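PDB 3V3T: cell division GTPase FtsZ, diverged from Clostridium botulinum C, which belongs to the tubulin/FtsZ family of cytoskeletal proteins, as a divergent, TubZ-like member with a Rossmann-like N-terminal domain and a tubulin-type C-terminal domain. Local coordinates for residues D137-A142 with E299-K304; T153-D158 with P289-V294; L164-R169 with S173-E178. The protein carries 1 engineered substitution. All blocks are in the same frame, centred on the assembly; numbering follows the deposited sequence.

Contact 1: residues D137-A142 with E299-K304; sequences DEHMNA and EIIEDK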
loop_
_atom_site.group_PDB
_atom_site.type_symbol
_atom_site.label_atom_id
_atom_site.label_comp_id
_atom_site.label_asym_id
_atom_site.label_seq_id
_atom_site.Cartn_x
_atom_site.Cartn_y
_atom_site.Cartn_z
ATOM N N ASP A 137 4.838 20.017 10.234
ATOM C CA ASP A 137 3.561 19.383 10.560
ATOM C C ASP A 137 3.284 18.153 9.699
ATOM O O ASP A 137 2.703 17.158 10.165
ATOM C CB ASP A 137 2.408 20.371 10.388
ATOM C CG ASP A 137 2.373 21.424 11.474
ATOM O OD1 ASP A 137 3.093 21.281 12.486
ATOM O OD2 ASP A 137 1.606 22.397 11.316
ATOM N N GLU A 138 3.690 18.238 8.437
ATOM C CA GLU A 138 3.502 17.147 7.506
ATOM C C GLU A 138 4.272 15.921 7.999
ATOM O O GLU A 138 3.706 14.838 8.159
ATOM C CB GLU A 138 3.963 17.567 6.110
ATOM C CG GLU A 138 3.083 18.647 5.459
ATOM C CD GLU A 138 3.407 20.073 5.909
ATOM O OE1 GLU A 138 4.076 20.261 6.951
ATOM O OE2 GLU A 138 2.981 21.018 5.209
ATOM N N HIS A 139 5.560 16.105 8.260
ATOM C CA HIS A 139 6.391 15.021 8.757
ATOM C C HIS A 139 5.894 14.551 10.127
ATOM O O HIS A 139 5.898 13.359 10.423
ATOM C CB HIS A 139 7.864 15.424 8.801
ATOM C CG HIS A 139 8.498 15.490 7.446
ATOM N ND1 HIS A 139 8.572 16.655 6.713
ATOM C CD2 HIS A 139 9.060 14.529 6.677
ATOM C CE1 HIS A 139 9.167 16.412 5.558
ATOM N NE2 HIS A 139 9.466 15.127 5.509
ATOM N N MET A 140 5.444 15.479 10.960
ATOM C CA MET A 140 4.969 15.081 12.271
ATOM C C MET A 140 3.741 14.192 12.163
ATOM O O MET A 140 3.619 13.217 12.913
ATOM C CB MET A 140 4.696 16.298 13.156
ATOM C CG MET A 140 5.969 16.972 13.657
ATOM S SD MET A 140 5.647 18.299 14.854
ATOM C CE MET A 140 5.131 17.343 16.277
ATOM N N ASN A 141 2.838 14.516 11.232
ATOM C CA ASN A 141 1.669 13.664 10.991
ATOM C C ASN A 141 2.053 12.276 10.516
ATOM O O ASN A 141 1.486 11.285 10.971
ATOM C CB ASN A 141 0.713 14.271 9.963
ATOM C CG ASN A 141 -0.079 15.428 10.516
ATOM O OD1 ASN A 141 -0.069 15.681 11.721
ATOM N ND2 ASN A 141 -0.774 16.144 9.632
ATOM N N ALA A 142 2.995 12.221 9.579
ATOM C CA ALA A 142 3.417 10.956 8.986
ATOM C C ALA A 142 4.048 10.044 10.038
ATOM O O ALA A 142 3.756 8.850 10.101
ATOM C CB ALA A 142 4.388 11.210 7.821
ATOM N N GLU A 299 14.988 13.206 11.217
ATOM C CA GLU A 299 16.115 14.067 10.879
ATOM C C GLU A 299 15.643 15.314 10.126
ATOM O O GLU A 299 16.214 16.389 10.279
ATOM C CB GLU A 299 17.148 13.301 10.054
ATOM C CG GLU A 299 18.523 13.949 10.035
ATOM C CD GLU A 299 19.630 12.954 9.732
ATOM O OE1 GLU A 299 19.313 11.813 9.320
ATOM O OE2 GLU A 299 20.816 13.309 9.913
ATOM N N ILE A 300 14.604 15.162 9.307
ATOM C CA ILE A 300 14.037 16.294 8.587
ATOM C C ILE A 300 13.397 17.264 9.569
ATOM O O ILE A 300 13.574 18.479 9.479
ATOM C CB ILE A 300 12.951 15.845 7.594
ATOM C CG1 ILE A 300 13.486 14.765 6.644
ATOM C CG2 ILE A 300 12.395 17.049 6.850
ATOM C CD1 ILE A 300 14.675 15.208 5.832
ATOM N N ILE A 301 12.645 16.713 10.512
ATOM C CA ILE A 301 11.971 17.516 11.523
ATOM C C ILE A 301 12.981 18.297 12.354
ATOM O O ILE A 301 12.815 19.497 12.569
ATOM C CB ILE A 301 11.101 16.632 12.437
ATOM C CG1 ILE A 301 9.901 16.105 11.655
ATOM C CG2 ILE A 301 10.652 17.398 13.672
ATOM C CD1 ILE A 301 9.255 14.892 12.262
ATOM N N GLU A 302 14.032 17.619 12.808
ATOM C CA GLU A 302 15.097 18.277 13.564
ATOM C C GLU A 302 15.673 19.467 12.804
ATOM O O GLU A 302 15.830 20.554 13.364
ATOM C CB GLU A 302 16.235 17.301 13.877
ATOM C CG GLU A 302 15.913 16.207 14.881
ATOM C CD GLU A 302 17.101 15.277 15.112
ATOM O OE1 GLU A 302 18.188 15.776 15.479
ATOM O OE2 GLU A 302 16.950 14.050 14.914
ATOM N N ASP A 303 15.994 19.252 11.531
ATOM C CA ASP A 303 16.631 20.281 10.717
ATOM C C ASP A 303 15.710 21.465 10.414
ATOM O O ASP A 303 16.156 22.613 10.395
ATOM C CB ASP A 303 17.180 19.678 9.426
ATOM C CG ASP A 303 18.184 18.583 9.688
ATOM O OD1 ASP A 303 18.800 18.603 10.775
ATOM O OD2 ASP A 303 18.350 17.700 8.817
ATOM N N LYS A 304 14.432 21.184 10.181
ATOM C CA LYS A 304 13.460 22.247 9.933
ATOM C C LYS A 304 13.122 23.015 11.208
ATOM O O LYS A 304 12.728 24.186 11.151
ATOM C CB LYS A 304 12.193 21.690 9.276
ATOM C CG LYS A 304 12.235 21.732 7.756
ATOM C CD LYS A 304 11.688 20.457 7.137
ATOM C CE LYS A 304 11.967 20.400 5.639
ATOM N NZ LYS A 304 11.114 21.352 4.880
#

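Contact 2: residues T153-D158 with P289-V294; sequences TNEGKD and PQKTTV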
loop_
_atom_site.group_PDB
_atom_site.type_symbol
_atom_site.label_atom_id
_atom_site.label_comp_id
_atom_site.label_asym_id
_atom_site.label_seq_id
_atom_site.Cartn_x
_atom_site.Cartn_y
_atom_site.Cartn_z
ATOM N N THR A 153 -0.791 -2.792 15.611
ATOM C CA THR A 153 -0.692 -3.943 14.717
ATOM C C THR A 153 0.518 -4.792 15.063
ATOM O O THR A 153 1.074 -5.484 14.191
ATOM C CB THR A 153 -0.511 -3.503 13.261
ATOM O OG1 THR A 153 0.720 -2.778 13.131
ATOM C CG2 THR A 153 -1.661 -2.628 12.799
ATOM N N ASN A 154 0.945 -4.714 16.320
ATOM C CA ASN A 154 2.136 -5.427 16.769
ATOM C C ASN A 154 3.331 -5.127 15.872
ATOM O O ASN A 154 3.984 -6.038 15.372
ATOM C CB ASN A 154 1.887 -6.938 16.812
ATOM C CG ASN A 154 2.983 -7.692 17.565
ATOM O OD1 ASN A 154 3.761 -7.099 18.321
ATOM N ND2 ASN A 154 3.044 -9.007 17.359
ATOM N N GLU A 155 3.606 -3.844 15.666
ATOM C CA GLU A 155 4.735 -3.414 14.849
ATOM C C GLU A 155 4.610 -3.945 13.428
ATOM O O GLU A 155 5.599 -4.270 12.788
ATOM C CB GLU A 155 6.054 -3.879 15.465
ATOM C CG GLU A 155 6.166 -3.635 16.963
ATOM C CD GLU A 155 6.077 -2.160 17.337
ATOM O OE1 GLU A 155 6.816 -1.345 16.740
ATOM O OE2 GLU A 155 5.271 -1.813 18.230
ATOM N N GLY A 156 3.388 -4.049 12.935
ATOM C CA GLY A 156 3.188 -4.391 11.540
ATOM C C GLY A 156 3.047 -5.874 11.277
ATOM O O GLY A 156 2.918 -6.272 10.122
ATOM N N LYS A 157 3.074 -6.691 12.334
ATOM C CA LYS A 157 2.895 -8.135 12.188
ATOM C C LYS A 157 1.448 -8.583 11.938
ATOM O O LYS A 157 1.233 -9.694 11.463
ATOM C CB LYS A 157 3.445 -8.889 13.406
ATOM C CG LYS A 157 4.932 -8.692 13.680
ATOM C CD LYS A 157 5.360 -9.492 14.914
ATOM C CE LYS A 157 6.668 -8.971 15.507
ATOM N NZ LYS A 157 7.754 -8.878 14.487
ATOM N N ASP A 158 0.459 -7.748 12.255
ATOM C CA ASP A 158 -0.943 -8.166 12.118
ATOM C C ASP A 158 -1.593 -7.743 10.790
ATOM O O ASP A 158 -2.747 -8.095 10.500
ATOM C CB ASP A 158 -1.792 -7.630 13.279
ATOM C CG ASP A 158 -1.359 -8.174 14.630
ATOM O OD1 ASP A 158 -0.796 -9.293 14.675
ATOM O OD2 ASP A 158 -1.585 -7.475 15.648
ATOM N N PRO A 289 9.059 -4.283 8.108
ATOM C CA PRO A 289 8.582 -2.907 7.879
ATOM C C PRO A 289 9.720 -1.872 7.902
ATOM O O PRO A 289 10.601 -1.931 8.770
ATOM C CB PRO A 289 7.608 -2.680 9.041
ATOM C CG PRO A 289 7.139 -4.082 9.391
ATOM C CD PRO A 289 8.317 -4.967 9.182
ATOM N N GLN A 290 9.673 -0.919 6.969
ATOM C CA GLN A 290 10.813 -0.036 6.684
ATOM C C GLN A 290 11.027 1.072 7.728
ATOM O O GLN A 290 10.946 2.269 7.422
ATOM C CB GLN A 290 10.679 0.557 5.271
ATOM C CG GLN A 290 10.534 -0.517 4.149
ATOM C CD GLN A 290 9.079 -0.814 3.789
ATOM O OE1 GLN A 290 8.264 -1.068 4.670
ATOM N NE2 GLN A 290 8.742 -0.755 2.488
ATOM N N LYS A 291 11.319 0.657 8.957
ATOM C CA LYS A 291 11.536 1.577 10.072
ATOM C C LYS A 291 12.622 2.630 9.801
ATOM O O LYS A 291 12.429 3.818 10.061
ATOM C CB LYS A 291 11.840 0.793 11.358
ATOM C CG LYS A 291 10.579 0.280 12.073
ATOM C CD LYS A 291 10.693 -1.175 12.545
ATOM C CE LYS A 291 9.391 -1.654 13.176
ATOM N NZ LYS A 291 9.055 -0.859 14.407
ATOM N N THR A 292 13.758 2.191 9.277
ATOM C CA THR A 292 14.858 3.093 8.949
ATOM C C THR A 292 14.440 4.219 8.001
ATOM O O THR A 292 14.714 5.381 8.263
ATOM C CB THR A 292 16.041 2.314 8.316
ATOM O OG1 THR A 292 16.329 1.172 9.118
ATOM C CG2 THR A 292 17.295 3.185 8.224
ATOM N N THR A 293 13.780 3.880 6.897
ATOM C CA THR A 293 13.361 4.906 5.961
ATOM C C THR A 293 12.391 5.866 6.623
ATOM O O THR A 293 12.467 7.069 6.401
ATOM C CB THR A 293 12.657 4.318 4.746
ATOM O OG1 THR A 293 13.527 3.394 4.108
ATOM C CG2 THR A 293 12.276 5.434 3.762
ATOM N N VAL A 294 11.467 5.333 7.422
ATOM C CA VAL A 294 10.478 6.175 8.088
ATOM C C VAL A 294 11.162 7.086 9.094
ATOM O O VAL A 294 10.849 8.265 9.191
ATOM C CB VAL A 294 9.400 5.339 8.826
ATOM C CG1 VAL A 294 8.541 6.241 9.690
ATOM C CG2 VAL A 294 8.538 4.576 7.838
#

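Contact 3: residues L164-R169 with S173-E178; sequences LDNNKR and SDINKE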
loop_
_atom_site.group_PDB
_atom_site.type_symbol
_atom_site.label_atom_id
_atom_site.label_comp_id
_atom_site.label_asym_id
_atom_site.label_seq_id
_atom_site.Cartn_x
_atom_site.Cartn_y
_atom_site.Cartn_z
ATOM N N LEU A 164 4.669 3.549 0.516
ATOM C CA LEU A 164 5.103 4.327 -0.653
ATOM C C LEU A 164 5.861 5.579 -0.230
ATOM O O LEU A 164 5.634 6.110 0.865
ATOM C CB LEU A 164 3.891 4.721 -1.516
ATOM C CG LEU A 164 2.955 3.592 -1.951
ATOM C CD1 LEU A 164 1.848 4.110 -2.857
ATOM C CD2 LEU A 164 3.738 2.498 -2.670
ATOM N N ASP A 165 6.742 6.064 -1.103
ATOM C CA ASP A 165 7.614 7.183 -0.763
ATOM C C ASP A 165 7.564 8.306 -1.817
ATOM O O ASP A 165 8.115 8.173 -2.912
ATOM C CB ASP A 165 9.049 6.676 -0.593
ATOM C CG ASP A 165 10.015 7.759 -0.134
ATOM O OD1 ASP A 165 9.630 8.954 -0.103
ATOM O OD2 ASP A 165 11.172 7.408 0.195
ATOM N N ASN A 166 6.911 9.416 -1.473
ATOM C CA ASN A 166 6.805 10.541 -2.388
ATOM C C ASN A 166 8.152 11.130 -2.801
ATOM O O ASN A 166 8.209 11.886 -3.764
ATOM C CB ASN A 166 5.948 11.658 -1.795
ATOM C CG ASN A 166 4.495 11.543 -2.172
ATOM O OD1 ASN A 166 4.126 10.802 -3.090
ATOM N ND2 ASN A 166 3.649 12.277 -1.460
ATOM N N ASN A 167 9.224 10.826 -2.069
ATOM C CA ASN A 167 10.544 11.306 -2.491
ATOM C C ASN A 167 10.960 10.682 -3.823
ATOM O O ASN A 167 11.840 11.192 -4.493
ATOM C CB ASN A 167 11.630 11.012 -1.442
ATOM C CG ASN A 167 11.685 12.044 -0.323
ATOM O OD1 ASN A 167 11.837 13.246 -0.566
ATOM N ND2 ASN A 167 11.588 11.569 0.922
ATOM N N LYS A 168 10.342 9.567 -4.199
ATOM C CA LYS A 168 10.854 8.761 -5.315
ATOM C C LYS A 168 10.390 9.230 -6.692
ATOM O O LYS A 168 10.902 8.757 -7.709
ATOM C CB LYS A 168 10.527 7.273 -5.125
ATOM C CG LYS A 168 11.140 6.620 -3.881
ATOM C CD LYS A 168 12.608 6.990 -3.700
ATOM C CE LYS A 168 13.509 6.252 -4.678
ATOM N NZ LYS A 168 13.322 4.782 -4.549
ATOM N N ARG A 169 9.425 10.147 -6.734
ATOM C CA ARG A 169 8.957 10.708 -8.009
ATOM C C ARG A 169 8.674 12.197 -7.885
ATOM O O ARG A 169 8.389 12.697 -6.796
ATOM C CB ARG A 169 7.685 10.000 -8.494
ATOM C CG ARG A 169 7.856 8.523 -8.804
ATOM C CD ARG A 169 8.532 8.292 -10.158
ATOM N NE ARG A 169 8.570 6.866 -10.482
ATOM C CZ ARG A 169 9.458 6.011 -9.976
ATOM N NH1 ARG A 169 9.426 4.728 -10.314
ATOM N NH2 ARG A 169 10.389 6.442 -9.133
ATOM N N SER A 173 1.084 12.429 -8.403
ATOM C CA SER A 173 0.285 11.759 -9.424
ATOM C C SER A 173 1.074 10.633 -10.105
ATOM O O SER A 173 0.490 9.667 -10.591
ATOM C CB SER A 173 -0.274 12.761 -10.446
ATOM O OG SER A 173 0.669 13.073 -11.453
ATOM N N ASP A 174 2.399 10.733 -10.118
ATOM C CA ASP A 174 3.207 9.656 -10.691
ATOM C C ASP A 174 3.349 8.476 -9.736
ATOM O O ASP A 174 3.405 7.318 -10.164
ATOM C CB ASP A 174 4.581 10.165 -11.116
ATOM C CG ASP A 174 4.510 11.146 -12.266
ATOM O OD1 ASP A 174 3.753 10.891 -13.240
ATOM O OD2 ASP A 174 5.218 12.175 -12.190
ATOM N N ILE A 175 3.414 8.760 -8.441
ATOM C CA ILE A 175 3.426 7.688 -7.458
ATOM C C ILE A 175 2.121 6.914 -7.576
ATOM O O ILE A 175 2.110 5.686 -7.614
ATOM C CB ILE A 175 3.547 8.235 -6.042
ATOM C CG1 ILE A 175 4.866 9.001 -5.878
ATOM C CG2 ILE A 175 3.409 7.087 -5.009
ATOM C CD1 ILE A 175 6.089 8.119 -5.834
ATOM N N ASN A 176 1.024 7.655 -7.659
ATOM C CA ASN A 176 -0.318 7.086 -7.672
ATOM C C ASN A 176 -0.543 6.197 -8.876
ATOM O O ASN A 176 -1.027 5.079 -8.749
ATOM C CB ASN A 176 -1.361 8.211 -7.668
ATOM C CG ASN A 176 -1.361 8.988 -6.378
ATOM O OD1 ASN A 176 -0.560 8.711 -5.481
ATOM N ND2 ASN A 176 -2.254 9.960 -6.266
ATOM N N LYS A 177 -0.195 6.710 -10.050
ATOM C CA LYS A 177 -0.399 5.978 -11.284
ATOM C C LYS A 177 0.434 4.724 -11.285
ATOM O O LYS A 177 -0.022 3.669 -11.724
ATOM C CB LYS A 177 -0.007 6.827 -12.493
ATOM C CG LYS A 177 -0.969 7.949 -12.823
ATOM C CD LYS A 177 -0.415 8.788 -13.974
ATOM C CE LYS A 177 -1.310 9.974 -14.298
ATOM N NZ LYS A 177 -0.868 10.675 -15.547
ATOM N N GLU A 178 1.674 4.843 -10.822
ATOM C CA GLU A 178 2.568 3.699 -10.849
ATOM C C GLU A 178 2.128 2.634 -9.851
ATOM O O GLU A 178 2.182 1.438 -10.155
ATOM C CB GLU A 178 4.012 4.113 -10.595
ATOM C CG GLU A 178 4.973 2.957 -10.742
ATOM C CD GLU A 178 6.349 3.382 -11.223
ATOM O OE1 GLU A 178 6.529 4.570 -11.622
ATOM O OE2 GLU A 178 7.246 2.510 -11.199
HETATM O O HOH W 1 0.951 9.797 -3.625
#

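Contact 1: residues D137-A142 with E299-K304
His139 and Ile301 lead an antiparallel helix-helix packing in which the helix holding 137-142, part of the Rossmann-like GTPase domain, meets the chain's last modelled helix. The axes of the short segments run at 151° and come within 9.6 Å, close enough for one layer of side chains to fill the gap.

The first interaction is CH-pi. The methyl CG2 of Ile300 sits over one face of the imidazole, 3.8 Å from the ring centroid of His139 and displaced toward the rim on the side of CE1. A beta-branched residue suits this place because CG2, anti to the backbone N, can lie on the ring while CG1 and CD1 lead off from the contact.

The second is apolar. Ile301 reaches over with its longer branch, CG1 lying 3.6 Å from CB of His139, and its CD1 also lies near that CB.

Polar anchoring comes from the preceding loop: Asp135 O accepts a hydrogen bond from His139 ND1, fixing the ring's turn, and Glu134 O accepts one from Lys304 NZ. At the outer end of the layer, the side chain of Met140 crosses that of Ile301 at about a right angle, with Met140 CG 4.1 Å from Ile301 CD1.

Contact 2: residues T153-D158 with P289-V294
Lys291 reaches from the start of a helix toward Glu155 in a loop, and the two side chains cross at about a right angle. The lysine makes most of the span. Its chain bends at chi2 (135°) and again at its last torsion, which brings Lys291 NZ to 3.3 Å from Glu155 OE1. The glutamate folds instead of extending: chi2 of -61° keeps its carboxylate close to its own turn. The result is a salt bridge with one weak hydrogen bond.

Beneath this pair Pro289 presents its ring to the backbone of the turn, with Pro289 CG 3.7 Å from Glu155 O. Asn154 to Lys157 form a type I' beta turn, with positive phi at Glu155 and Gly156. Gly156, at phi 91°, sits close by the Pro289 ring, and glycine readily takes this backbone conformation. Gly156 N makes a weak bond to Thr153 OG1, 3.0 Å away, whose hydroxyl is also hydrogen-bonded to Ile149 O.

The loop joins helix 136-152 to strand 160-165, and Trp146 of that helix also packs on Pro289. The side-chain amide of Gln290 bonds Ser212 OG through OE1 and Ala238 O through NE2. Glu155 is exposed and its hydrogen bond weak, so the salt bridge probably adds only a modest attraction to the contact of the Pro289 ring with the turn's backbone.

Contact 3: residues L164-R169 with S173-E178
Ile175 pushes its side chain into the bend formed by 164-169, and four residues of that segment receive it. Ile175 CD1 lies 3.5 Å from Arg169 CG and also approaches the backbone oxygen of Asp165. On another side Ile175 CG1 meets Asn166 OD1 at 3.4 Å, while the CG2 branch of Ile175 slides past Leu164 CD1 at 4.0 Å. A branched aliphatic residue suits the place because its CG2 methyl turns to Leu164 while the CG1-CD1 branch lies among Asn166, Asp165 O and Arg169.

Beyond the isoleucine, Arg169 uses the aliphatic start of its chain for packing and its charged end for Glu178, about one helical turn further on. Glu178 OE1 accepts from Arg169 NE at 3.3 Å, lying near the guanidinium plane, while NE meets it from above the carboxylate plane; NH1 adds weak bonds to both oxygens. The two planes stand 59° apart, so this is a tilted salt bridge and not a flat paired one.

This is the short connection from strand 160-165, within the parallel part of the sheet, to helix 172-187, as in a Rossmann-like domain.

Further out, Asp165 shapes the bend through an Asx turn, its OD1 taking Asn167 N at 2.7 Å. The guanidinium is steadied by NH2, which gives one hydrogen bond to Lys168 O and another to Glu234 O. A water bonded to Asn176 OD1 at 2.6 Å reaches Asn166 OD1 more weakly, linking bend and helix on the side where Asn176 touches Asn18 and Ile19 of helix 14-26.

After the first strands and helices of the sheet, the chain enters helix 136-152, where 137-142 supplies one side of contact 1, then the loop 153-158 that begins contact 2, then strand 160-165. Contact 3 closes at once, with only three residues between its segments, and joins the end of that strand to helix 172-187. The chain then runs through the C-terminal domain and returns in helix 291-306, whose start closes contact 2 and whose far end closes contact 1. The three loops thus sit one within another without crossing. The last helix thus binds the start of helix 136-152 and the loop that follows it, and Thr293 CG2 touches Asp165 OD2 at 4.2 Å, joining contacts 2 and 3.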